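Local atomic coordinates of Lmo0651 protein (Listeria monocytogenes serovar 1/2a, PDB entry 6EP3), a protein that controls expression of the Listeria monocytogenes Agr system as a transcription factor of the GntR family and mediates virulence. Residues T7-V12 against R44-K49; L31-L36 against S66-N71; T86-V91 against T201-F206. All blocks are in the same frame, centred on the assembly; numbering follows the deposited sequence.

In the fold
Interactions 1 and 2 belong to the GntR-family winged helix-turn-helix domain, and interaction 3 lies in the all-helical FCD domain. Along the chain the segments of 1 and 2 alternate, while interaction 3 opens after both have closed. Interaction 1 packs helix 8-21 on helix 44-56. Interaction 2 joins the start of helix 33-40 to strand 67-70. Their centres are about 15 Å apart, and they touch through the Arg44-Glu33 salt bridge and through Leu47 on Leu36. Interaction 3 sets helix 77-101 against helix 195-219, and its centre is about 37 Å from each of theirs. Interactions 1 and 3 both reach the second subunit, so the dimer involves both domains.

Interaction 1 (T7-V12 against R44-K49); sequences TLDKMV and RSPLRK
Pro46 of helix 44-56 packs against Leu8, Asp9 and Val12 at the start of helix 8-21. Both helices belong to the winged helix-turn-helix domain, and helix 44-56 is the recognition helix in this family. The two short helical segments run at 55° to each other, with their axes 8.6 Å apart at the closest. Asp9 and Pro46 have the nearest CA atoms. Thr7 is the N-cap of helix 8-21, and its OG1 accepts from Lys10 N.

The apolar part centres on Val12 and Pro46. Val12 points toward the other helix and straddles two residues with its two methyls. Val12 CG1 stands anti to the backbone N (chi1 163°) and lies 3.8 Å from Leu47 CA. Val12 CG2 lies 4.2 Å from Pro46 CB. Leu8 adds a looser touch at the exposed margin, where its CD2 nears the ring atom CG of Pro46. Phe40 and Val42 also pack on Val12, so the buried side of the contact joins the domain core.

The polar part is the carboxylate of Asp9. Asp9 OD2 sits 3.2 Å from Pro46 CA, close against the proline. Asp9 OD1 and Lys49 NZ form a salt bridge at 3.4 Å, with a weak hydrogen bond. Lys49 also packs on Tyr62 of the second subunit. The Lys49 chain bends at chi3 (-87°) and crosses the Asp9 side chain, so that Lys49 CE comes 3.2 Å from Asp9 OD2.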
loop_
_atom_site.group_PDB
_atom_site.type_symbol
_atom_site.label_atom_id
_atom_site.label_comp_id
_atom_site.label_asym_id
_atom_site.label_seq_id
_atom_site.Cartn_x
_atom_site.Cartn_y
_atom_site.Cartn_z
ATOM N N THR B 7 -9.524 25.694 -3.240
ATOM C CA THR B 7 -10.769 25.114 -2.760
ATOM C C THR B 7 -10.781 25.106 -1.239
ATOM O O THR B 7 -9.728 25.078 -0.594
ATOM C CB THR B 7 -10.967 23.675 -3.258
ATOM O OG1 THR B 7 -10.074 22.805 -2.554
ATOM C CG2 THR B 7 -10.698 23.571 -4.751
ATOM N N LEU B 8 -11.987 25.106 -0.667
ATOM C CA LEU B 8 -12.100 25.079 0.786
ATOM C C LEU B 8 -11.724 23.714 1.345
ATOM O O LEU B 8 -11.172 23.630 2.449
ATOM C CB LEU B 8 -13.516 25.458 1.220
ATOM C CG LEU B 8 -13.742 25.452 2.732
ATOM C CD1 LEU B 8 -12.801 26.437 3.401
ATOM C CD2 LEU B 8 -15.184 25.777 3.074
ATOM N N ASP B 9 -11.988 22.643 0.595
ATOM C CA ASP B 9 -11.655 21.306 1.072
ATOM C C ASP B 9 -10.154 21.157 1.276
ATOM O O ASP B 9 -9.686 20.900 2.393
ATOM C CB ASP B 9 -12.173 20.248 0.095
ATOM C CG ASP B 9 -13.688 20.189 0.043
ATOM O OD1 ASP B 9 -14.246 20.239 -1.073
ATOM O OD2 ASP B 9 -14.320 20.084 1.114
ATOM N N LYS B 10 -9.376 21.342 0.205
ATOM C CA LYS B 10 -7.938 21.108 0.295
ATOM C C LYS B 10 -7.309 21.960 1.394
ATOM O O LYS B 10 -6.564 21.440 2.232
ATOM C CB LYS B 10 -7.277 21.335 -1.073
ATOM C CG LYS B 10 -6.768 22.734 -1.382
ATOM C CD LYS B 10 -5.538 22.677 -2.282
ATOM C CE LYS B 10 -5.175 24.049 -2.828
ATOM N NZ LYS B 10 -5.920 24.389 -4.067
ATOM N N MET B 11 -7.664 23.247 1.458
ATOM C CA MET B 11 -7.236 24.103 2.560
ATOM C C MET B 11 -7.400 23.383 3.889
ATOM O O MET B 11 -6.424 23.148 4.611
ATOM C CB MET B 11 -8.036 25.410 2.563
ATOM C CG MET B 11 -7.900 26.196 3.864
ATOM S SD MET B 11 -8.986 27.633 3.969
ATOM C CE MET B 11 -8.017 28.853 3.082
ATOM N N VAL B 12 -8.637 22.994 4.203
ATOM C CA VAL B 12 -8.905 22.355 5.487
ATOM C C VAL B 12 -8.010 21.136 5.641
ATOM O O VAL B 12 -7.294 20.986 6.641
ATOM C CB VAL B 12 -10.392 21.979 5.599
ATOM C CG1 VAL B 12 -10.604 20.966 6.715
ATOM C CG2 VAL B 12 -11.228 23.215 5.832
ATOM N N ARG B 44 -18.759 21.078 8.670
ATOM C CA ARG B 44 -18.197 19.750 8.858
ATOM C C ARG B 44 -18.056 18.975 7.554
ATOM O O ARG B 44 -17.325 17.980 7.525
ATOM C CB ARG B 44 -19.041 18.957 9.857
ATOM C CG ARG B 44 -18.491 19.013 11.275
ATOM C CD ARG B 44 -18.586 17.670 11.987
ATOM N NE ARG B 44 -17.628 16.681 11.500
ATOM C CZ ARG B 44 -17.960 15.619 10.774
ATOM N NH1 ARG B 44 -19.225 15.419 10.433
ATOM N NH2 ARG B 44 -17.027 14.760 10.387
ATOM N N SER B 45 -18.720 19.406 6.481
ATOM C CA SER B 45 -18.596 18.695 5.209
ATOM C C SER B 45 -17.167 18.666 4.685
ATOM O O SER B 45 -16.713 17.587 4.263
ATOM C CB SER B 45 -19.554 19.298 4.176
ATOM O OG SER B 45 -19.247 18.826 2.873
ATOM N N PRO B 46 -16.404 19.778 4.664
ATOM C CA PRO B 46 -14.998 19.674 4.245
ATOM C C PRO B 46 -14.164 18.851 5.213
ATOM O O PRO B 46 -13.480 17.902 4.810
ATOM C CB PRO B 46 -14.533 21.137 4.196
ATOM C CG PRO B 46 -15.489 21.874 5.068
ATOM C CD PRO B 46 -16.798 21.183 4.881
ATOM N N LEU B 47 -14.240 19.205 6.499
ATOM C CA LEU B 47 -13.443 18.551 7.533
ATOM C C LEU B 47 -13.593 17.036 7.476
ATOM O O LEU B 47 -12.604 16.303 7.338
ATOM C CB LEU B 47 -13.847 19.093 8.906
ATOM C CG LEU B 47 -13.290 18.401 10.148
ATOM C CD1 LEU B 47 -12.835 19.444 11.135
ATOM C CD2 LEU B 47 -14.341 17.497 10.775
ATOM N N ARG B 48 -14.836 16.556 7.580
ATOM C CA ARG B 48 -15.126 15.134 7.425
ATOM C C ARG B 48 -14.387 14.558 6.225
ATOM O O ARG B 48 -13.615 13.598 6.354
ATOM C CB ARG B 48 -16.638 14.935 7.284
ATOM C CG ARG B 48 -17.056 13.651 6.589
ATOM C CD ARG B 48 -18.569 13.474 6.622
ATOM N NE ARG B 48 -19.042 13.020 7.928
ATOM C CZ ARG B 48 -20.239 13.306 8.429
ATOM N NH1 ARG B 48 -21.086 14.053 7.734
ATOM N NH2 ARG B 48 -20.588 12.850 9.627
ATOM N N LYS B 49 -14.575 15.182 5.058
ATOM C CA LYS B 49 -13.918 14.729 3.838
ATOM C C LYS B 49 -12.419 14.583 4.057
ATOM O O LYS B 49 -11.839 13.518 3.805
ATOM C CB LYS B 49 -14.209 15.715 2.704
ATOM C CG LYS B 49 -15.409 15.339 1.848
ATOM C CD LYS B 49 -15.452 16.134 0.551
ATOM C CE LYS B 49 -16.178 17.452 0.729
ATOM N NZ LYS B 49 -16.734 17.937 -0.563
#

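Interaction 2 (L31-L36 against S66-N71); sequences LAEEKL and SGAVLN
Leu31 meets Ala68 through both backbone and side chain, just ahead of helix 33-40. Leu31 N donates to Ala68 O over 2.9 Å. The N-H...O angle is 160°, so the bond is nearly straight. It ties the residues leading into the helix to strand 67-70.

The tight part lies beside this bond. The Leu31 side chain bends over the strand backbone, with CG anti to its own carbonyl carbon (chi1 -69°). One branch, CD2, does most of the touching. Leu31 CD2 lies 3.2 Å from Ala68 O, the same oxygen that accepts the hydrogen bond. Leu31 CD2 is also 3.7 Å from Leu70 N, where it rests against the peptide that joins Val69 to Leu70. Among side chains, Leu31 CD2 lies 4.0 Å from Ala68 CB, and Leu70 CB is a little farther. Ala68 points toward residues 31-36, whereas Val69 points away from them. Val60 of the partner strand 60-63 packs on Leu31, Ala68 and Leu70, and Ile20 of helix 8-21 reaches Leu70. Ala68 and Leu70 are buried here.

The looser part is at Glu33, on the first turn of the helix and partly exposed. Its extended chain brings Glu33 OE2 4.1 Å from Ala68 CB, a slight touch. The stronger partner of this carboxylate is Arg44, which forms a salt bridge with OE1. Ala32, between Leu31 and Glu33, is the N-cap residue and the centre of an inverse gamma turn. The chain thus turns from its bond with the strand into the helix.

Strands 60-63 and 67-70 form the antiparallel hairpin, or wing, of the winged helix-turn-helix fold, here held against the start of helix 33-40.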
loop_
_atom_site.group_PDB
_atom_site.type_symbol
_atom_site.label_atom_id
_atom_site.label_comp_id
_atom_site.label_asym_id
_atom_site.label_seq_id
_atom_site.Cartn_x
_atom_site.Cartn_y
_atom_site.Cartn_z
ATOM N N LEU B 31 -9.396 12.740 17.366
ATOM C CA LEU B 31 -9.633 14.009 16.687
ATOM C C LEU B 31 -10.964 14.600 17.136
ATOM O O LEU B 31 -12.015 13.966 16.990
ATOM C CB LEU B 31 -9.611 13.817 15.172
ATOM C CG LEU B 31 -8.273 13.474 14.508
ATOM C CD1 LEU B 31 -7.132 14.198 15.198
ATOM C CD2 LEU B 31 -8.017 11.974 14.470
ATOM N N ALA B 32 -10.918 15.811 17.688
ATOM C CA ALA B 32 -12.127 16.525 18.098
ATOM C C ALA B 32 -12.695 17.228 16.874
ATOM O O ALA B 32 -12.438 18.408 16.631
ATOM C CB ALA B 32 -11.818 17.510 19.219
ATOM N N GLU B 33 -13.492 16.486 16.100
ATOM C CA GLU B 33 -14.013 17.002 14.837
ATOM C C GLU B 33 -14.827 18.269 15.042
ATOM O O GLU B 33 -14.826 19.157 14.181
ATOM C CB GLU B 33 -14.847 15.925 14.144
ATOM C CG GLU B 33 -14.069 14.647 13.895
ATOM C CD GLU B 33 -14.811 13.663 13.016
ATOM O OE1 GLU B 33 -15.858 14.040 12.449
ATOM O OE2 GLU B 33 -14.337 12.513 12.888
ATOM N N GLU B 34 -15.527 18.371 16.170
ATOM C CA GLU B 34 -16.355 19.540 16.432
ATOM C C GLU B 34 -15.496 20.749 16.781
ATOM O O GLU B 34 -15.743 21.856 16.289
ATOM C CB GLU B 34 -17.336 19.232 17.565
ATOM C CG GLU B 34 -17.806 17.777 17.606
ATOM C CD GLU B 34 -16.820 16.847 18.308
ATOM O OE1 GLU B 34 -16.014 17.336 19.130
ATOM O OE2 GLU B 34 -16.845 15.631 18.022
ATOM N N LYS B 35 -14.472 20.552 17.615
ATOM C CA LYS B 35 -13.555 21.638 17.941
ATOM C C LYS B 35 -12.700 22.031 16.745
ATOM O O LYS B 35 -12.364 23.211 16.583
ATOM C CB LYS B 35 -12.664 21.233 19.117
ATOM C CG LYS B 35 -11.679 22.304 19.556
ATOM C CD LYS B 35 -11.060 21.971 20.905
ATOM C CE LYS B 35 -12.127 21.783 21.969
ATOM N NZ LYS B 35 -11.539 21.486 23.305
ATOM N N LEU B 36 -12.349 21.065 15.893
ATOM C CA LEU B 36 -11.530 21.367 14.724
ATOM C C LEU B 36 -12.294 22.212 13.712
ATOM O O LEU B 36 -11.739 23.162 13.147
ATOM C CB LEU B 36 -11.042 20.069 14.082
ATOM C CG LEU B 36 -9.931 19.301 14.796
ATOM C CD1 LEU B 36 -9.771 17.924 14.182
ATOM C CD2 LEU B 36 -8.621 20.070 14.743
ATOM N N SER B 66 -14.435 4.616 19.559
ATOM C CA SER B 66 -13.949 5.910 20.028
ATOM C C SER B 66 -14.269 7.054 19.075
ATOM O O SER B 66 -14.700 8.127 19.507
ATOM C CB SER B 66 -12.436 5.850 20.259
ATOM O OG SER B 66 -11.795 5.084 19.254
ATOM N N GLY B 67 -14.064 6.835 17.778
ATOM C CA GLY B 67 -14.031 7.903 16.805
ATOM C C GLY B 67 -12.793 7.764 15.954
ATOM O O GLY B 67 -12.238 6.671 15.812
ATOM N N ALA B 68 -12.360 8.874 15.356
ATOM C CA ALA B 68 -11.152 8.862 14.545
ATOM C C ALA B 68 -9.949 9.132 15.440
ATOM O O ALA B 68 -9.953 10.081 16.231
ATOM C CB ALA B 68 -11.231 9.906 13.431
ATOM N N VAL B 69 -8.928 8.289 15.311
ATOM C CA VAL B 69 -7.703 8.393 16.093
ATOM C C VAL B 69 -6.541 8.612 15.136
ATOM O O VAL B 69 -6.528 8.087 14.019
ATOM C CB VAL B 69 -7.461 7.142 16.968
ATOM C CG1 VAL B 69 -6.450 7.445 18.066
ATOM C CG2 VAL B 69 -8.774 6.644 17.558
ATOM N N LEU B 70 -5.553 9.378 15.582
ATOM C CA LEU B 70 -4.402 9.713 14.755
ATOM C C LEU B 70 -3.270 8.738 15.050
ATOM O O LEU B 70 -2.973 8.454 16.216
ATOM C CB LEU B 70 -3.946 11.153 14.998
ATOM C CG LEU B 70 -2.585 11.501 14.391
ATOM C CD1 LEU B 70 -2.728 11.711 12.889
ATOM C CD2 LEU B 70 -2.000 12.737 15.055
ATOM N N ASN B 71 -2.652 8.222 13.994
ATOM C CA ASN B 71 -1.630 7.195 14.107
ATOM C C ASN B 71 -0.252 7.815 14.315
ATOM O O ASN B 71 -0.050 9.022 14.160
ATOM C CB ASN B 71 -1.629 6.302 12.867
ATOM C CG ASN B 71 -2.916 5.521 12.712
ATOM O OD1 ASN B 71 -3.500 5.064 13.695
ATOM N ND2 ASN B 71 -3.367 5.367 11.473
#

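Interaction 3 (T86-V91 against T201-F206); sequences TIEIFV and TIKSMF
Glu88 of helix 77-101 lies across one face of the Phe206 ring of helix 195-219. This is a CH-pi contact. Glu88 CB stands 3.9 Å from the centroid of the Phe206 ring and only 9° off the ring normal. The chain is extended, with CG anti to the backbone N, and it slides along the phenylalanine in the opposite sense. The carboxylate ends up almost parallel to the ring, 11° between the planes. Glu88 OE1 lies 3.4 Å from Phe206 CB.

Apolar packing surrounds the ring's far end and continues down the interface. Ile87 CG2 approaches Phe206 CZ obliquely at 3.6 Å, and the two side chains cross at about a right angle. Val91 turns its two methyls to different partners. Val91 CG1 meets Ile202 CG2 at 3.7 Å, and CG2 reaches Phe206 CZ more loosely. Ile202 CG2 also sits at the edge of the ring, in its plane. Ile137 of helix 126-142 packs on Ile87 and Val91, and Ile186 of helix 173-192 packs on Ile202.

The polar contact runs through a water on the less buried side. Glu88 OE2 is hydrogen-bonded to this water at 2.9 Å, and so is Lys203 O, so the water bridges the two helices. Glu88 OE2 also rests 3.5 Å from Lys203 CA. The Lys203 chain extends away, and Lys203 NZ makes no salt bridge with this carboxylate, standing 6.4 Å from Glu88 OE2.

The two helical segments run antiparallel, at 172°, with their axes 10.7 Å apart at the closest. Such packing of helices 77-101 and 195-219 fits the antiparallel all-helical bundle of the FCD domain, the C-terminal domain of FadR-like GntR regulators.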
loop_
_atom_site.group_PDB
_atom_site.type_symbol
_atom_site.label_atom_id
_atom_site.label_comp_id
_atom_site.label_asym_id
_atom_site.label_seq_id
_atom_site.Cartn_x
_atom_site.Cartn_y
_atom_site.Cartn_z
ATOM N N THR B 86 10.986 -1.315 1.509
ATOM C CA THR B 86 9.796 -1.611 0.714
ATOM C C THR B 86 9.961 -1.109 -0.717
ATOM O O THR B 86 9.717 -1.846 -1.690
ATOM C CB THR B 86 8.559 -1.000 1.372
ATOM O OG1 THR B 86 8.373 -1.579 2.672
ATOM C CG2 THR B 86 7.320 -1.242 0.518
ATOM N N ILE B 87 10.402 0.143 -0.859
ATOM C CA ILE B 87 10.616 0.719 -2.183
ATOM C C ILE B 87 11.580 -0.139 -2.989
ATOM O O ILE B 87 11.350 -0.413 -4.173
ATOM C CB ILE B 87 11.119 2.167 -2.054
ATOM C CG1 ILE B 87 10.030 3.053 -1.449
ATOM C CG2 ILE B 87 11.564 2.710 -3.405
ATOM C CD1 ILE B 87 10.517 4.414 -1.039
ATOM N N GLU B 88 12.654 -0.608 -2.353
ATOM C CA GLU B 88 13.711 -1.290 -3.087
ATOM C C GLU B 88 13.310 -2.700 -3.494
ATOM O O GLU B 88 13.668 -3.152 -4.588
ATOM C CB GLU B 88 14.990 -1.330 -2.248
ATOM C CG GLU B 88 16.139 -2.079 -2.910
ATOM C CD GLU B 88 17.382 -2.153 -2.038
ATOM O OE1 GLU B 88 17.350 -1.640 -0.899
ATOM O OE2 GLU B 88 18.394 -2.721 -2.500
ATOM N N ILE B 89 12.550 -3.407 -2.653
ATOM C CA ILE B 89 12.019 -4.688 -3.109
ATOM C C ILE B 89 11.104 -4.473 -4.310
ATOM O O ILE B 89 11.166 -5.223 -5.295
ATOM C CB ILE B 89 11.344 -5.473 -1.963
ATOM C CG1 ILE B 89 10.000 -4.886 -1.551
ATOM C CG2 ILE B 89 12.275 -5.567 -0.762
ATOM C CD1 ILE B 89 9.311 -5.695 -0.489
ATOM N N PHE B 90 10.267 -3.426 -4.269
ATOM C CA PHE B 90 9.411 -3.143 -5.422
ATOM C C PHE B 90 10.232 -2.850 -6.682
ATOM O O PHE B 90 9.927 -3.366 -7.765
ATOM C CB PHE B 90 8.476 -1.978 -5.111
ATOM C CG PHE B 90 7.215 -2.391 -4.414
ATOM C CD1 PHE B 90 6.483 -3.477 -4.868
ATOM C CD2 PHE B 90 6.762 -1.699 -3.306
ATOM C CE1 PHE B 90 5.323 -3.864 -4.226
ATOM C CE2 PHE B 90 5.601 -2.080 -2.661
ATOM C CZ PHE B 90 4.881 -3.164 -3.121
ATOM N N VAL B 91 11.280 -2.032 -6.561
ATOM C CA VAL B 91 12.078 -1.653 -7.731
ATOM C C VAL B 91 12.788 -2.871 -8.312
ATOM O O VAL B 91 12.776 -3.106 -9.533
ATOM C CB VAL B 91 13.084 -0.546 -7.365
ATOM C CG1 VAL B 91 14.013 -0.258 -8.538
ATOM C CG2 VAL B 91 12.369 0.721 -6.929
ATOM N N THR B 201 23.357 -1.852 -9.326
ATOM C CA THR B 201 23.493 -0.406 -9.192
ATOM C C THR B 201 22.348 0.179 -8.375
ATOM O O THR B 201 22.558 1.071 -7.546
ATOM C CB THR B 201 23.547 0.253 -10.571
ATOM O OG1 THR B 201 24.533 -0.404 -11.378
ATOM C CG2 THR B 201 23.911 1.722 -10.440
ATOM N N ILE B 202 21.128 -0.308 -8.610
ATOM C CA ILE B 202 19.979 0.107 -7.806
ATOM C C ILE B 202 20.226 -0.210 -6.337
ATOM O O ILE B 202 19.973 0.612 -5.443
ATOM C CB ILE B 202 18.702 -0.588 -8.310
ATOM C CG1 ILE B 202 18.353 -0.122 -9.722
ATOM C CG2 ILE B 202 17.543 -0.342 -7.354
ATOM C CD1 ILE B 202 17.251 -0.932 -10.360
ATOM N N LYS B 203 20.713 -1.423 -6.074
ATOM C CA LYS B 203 20.986 -1.839 -4.704
ATOM C C LYS B 203 22.044 -0.950 -4.062
ATOM O O LYS B 203 21.907 -0.547 -2.901
ATOM C CB LYS B 203 21.417 -3.305 -4.689
ATOM C CG LYS B 203 21.946 -3.795 -3.355
ATOM C CD LYS B 203 22.153 -5.303 -3.367
ATOM C CE LYS B 203 22.610 -5.807 -2.007
ATOM N NZ LYS B 203 22.812 -7.285 -1.995
ATOM N N SER B 204 23.098 -0.617 -4.812
ATOM C CA SER B 204 24.142 0.261 -4.294
ATOM C C SER B 204 23.597 1.653 -3.996
ATOM O O SER B 204 23.931 2.254 -2.967
ATOM C CB SER B 204 25.290 0.346 -5.299
ATOM O OG SER B 204 26.177 1.402 -4.976
ATOM N N MET B 205 22.766 2.182 -4.897
ATOM C CA MET B 205 22.134 3.478 -4.674
ATOM C C MET B 205 21.348 3.481 -3.374
ATOM O O MET B 205 21.491 4.390 -2.542
ATOM C CB MET B 205 21.217 3.812 -5.853
ATOM C CG MET B 205 20.641 5.221 -5.828
ATOM S SD MET B 205 19.423 5.520 -7.134
ATOM C CE MET B 205 18.134 4.368 -6.652
ATOM N N PHE B 206 20.509 2.463 -3.182
ATOM C CA PHE B 206 19.683 2.411 -1.981
ATOM C C PHE B 206 20.535 2.226 -0.731
ATOM O O PHE B 206 20.245 2.819 0.313
ATOM C CB PHE B 206 18.643 1.297 -2.106
ATOM C CG PHE B 206 17.398 1.713 -2.836
ATOM C CD1 PHE B 206 16.389 2.400 -2.185
ATOM C CD2 PHE B 206 17.252 1.438 -4.186
ATOM C CE1 PHE B 206 15.246 2.784 -2.862
ATOM C CE2 PHE B 206 16.115 1.826 -4.869
ATOM C CZ PHE B 206 15.112 2.501 -4.206
HETATM O O HOH W 1 20.507 -1.754 -0.722
#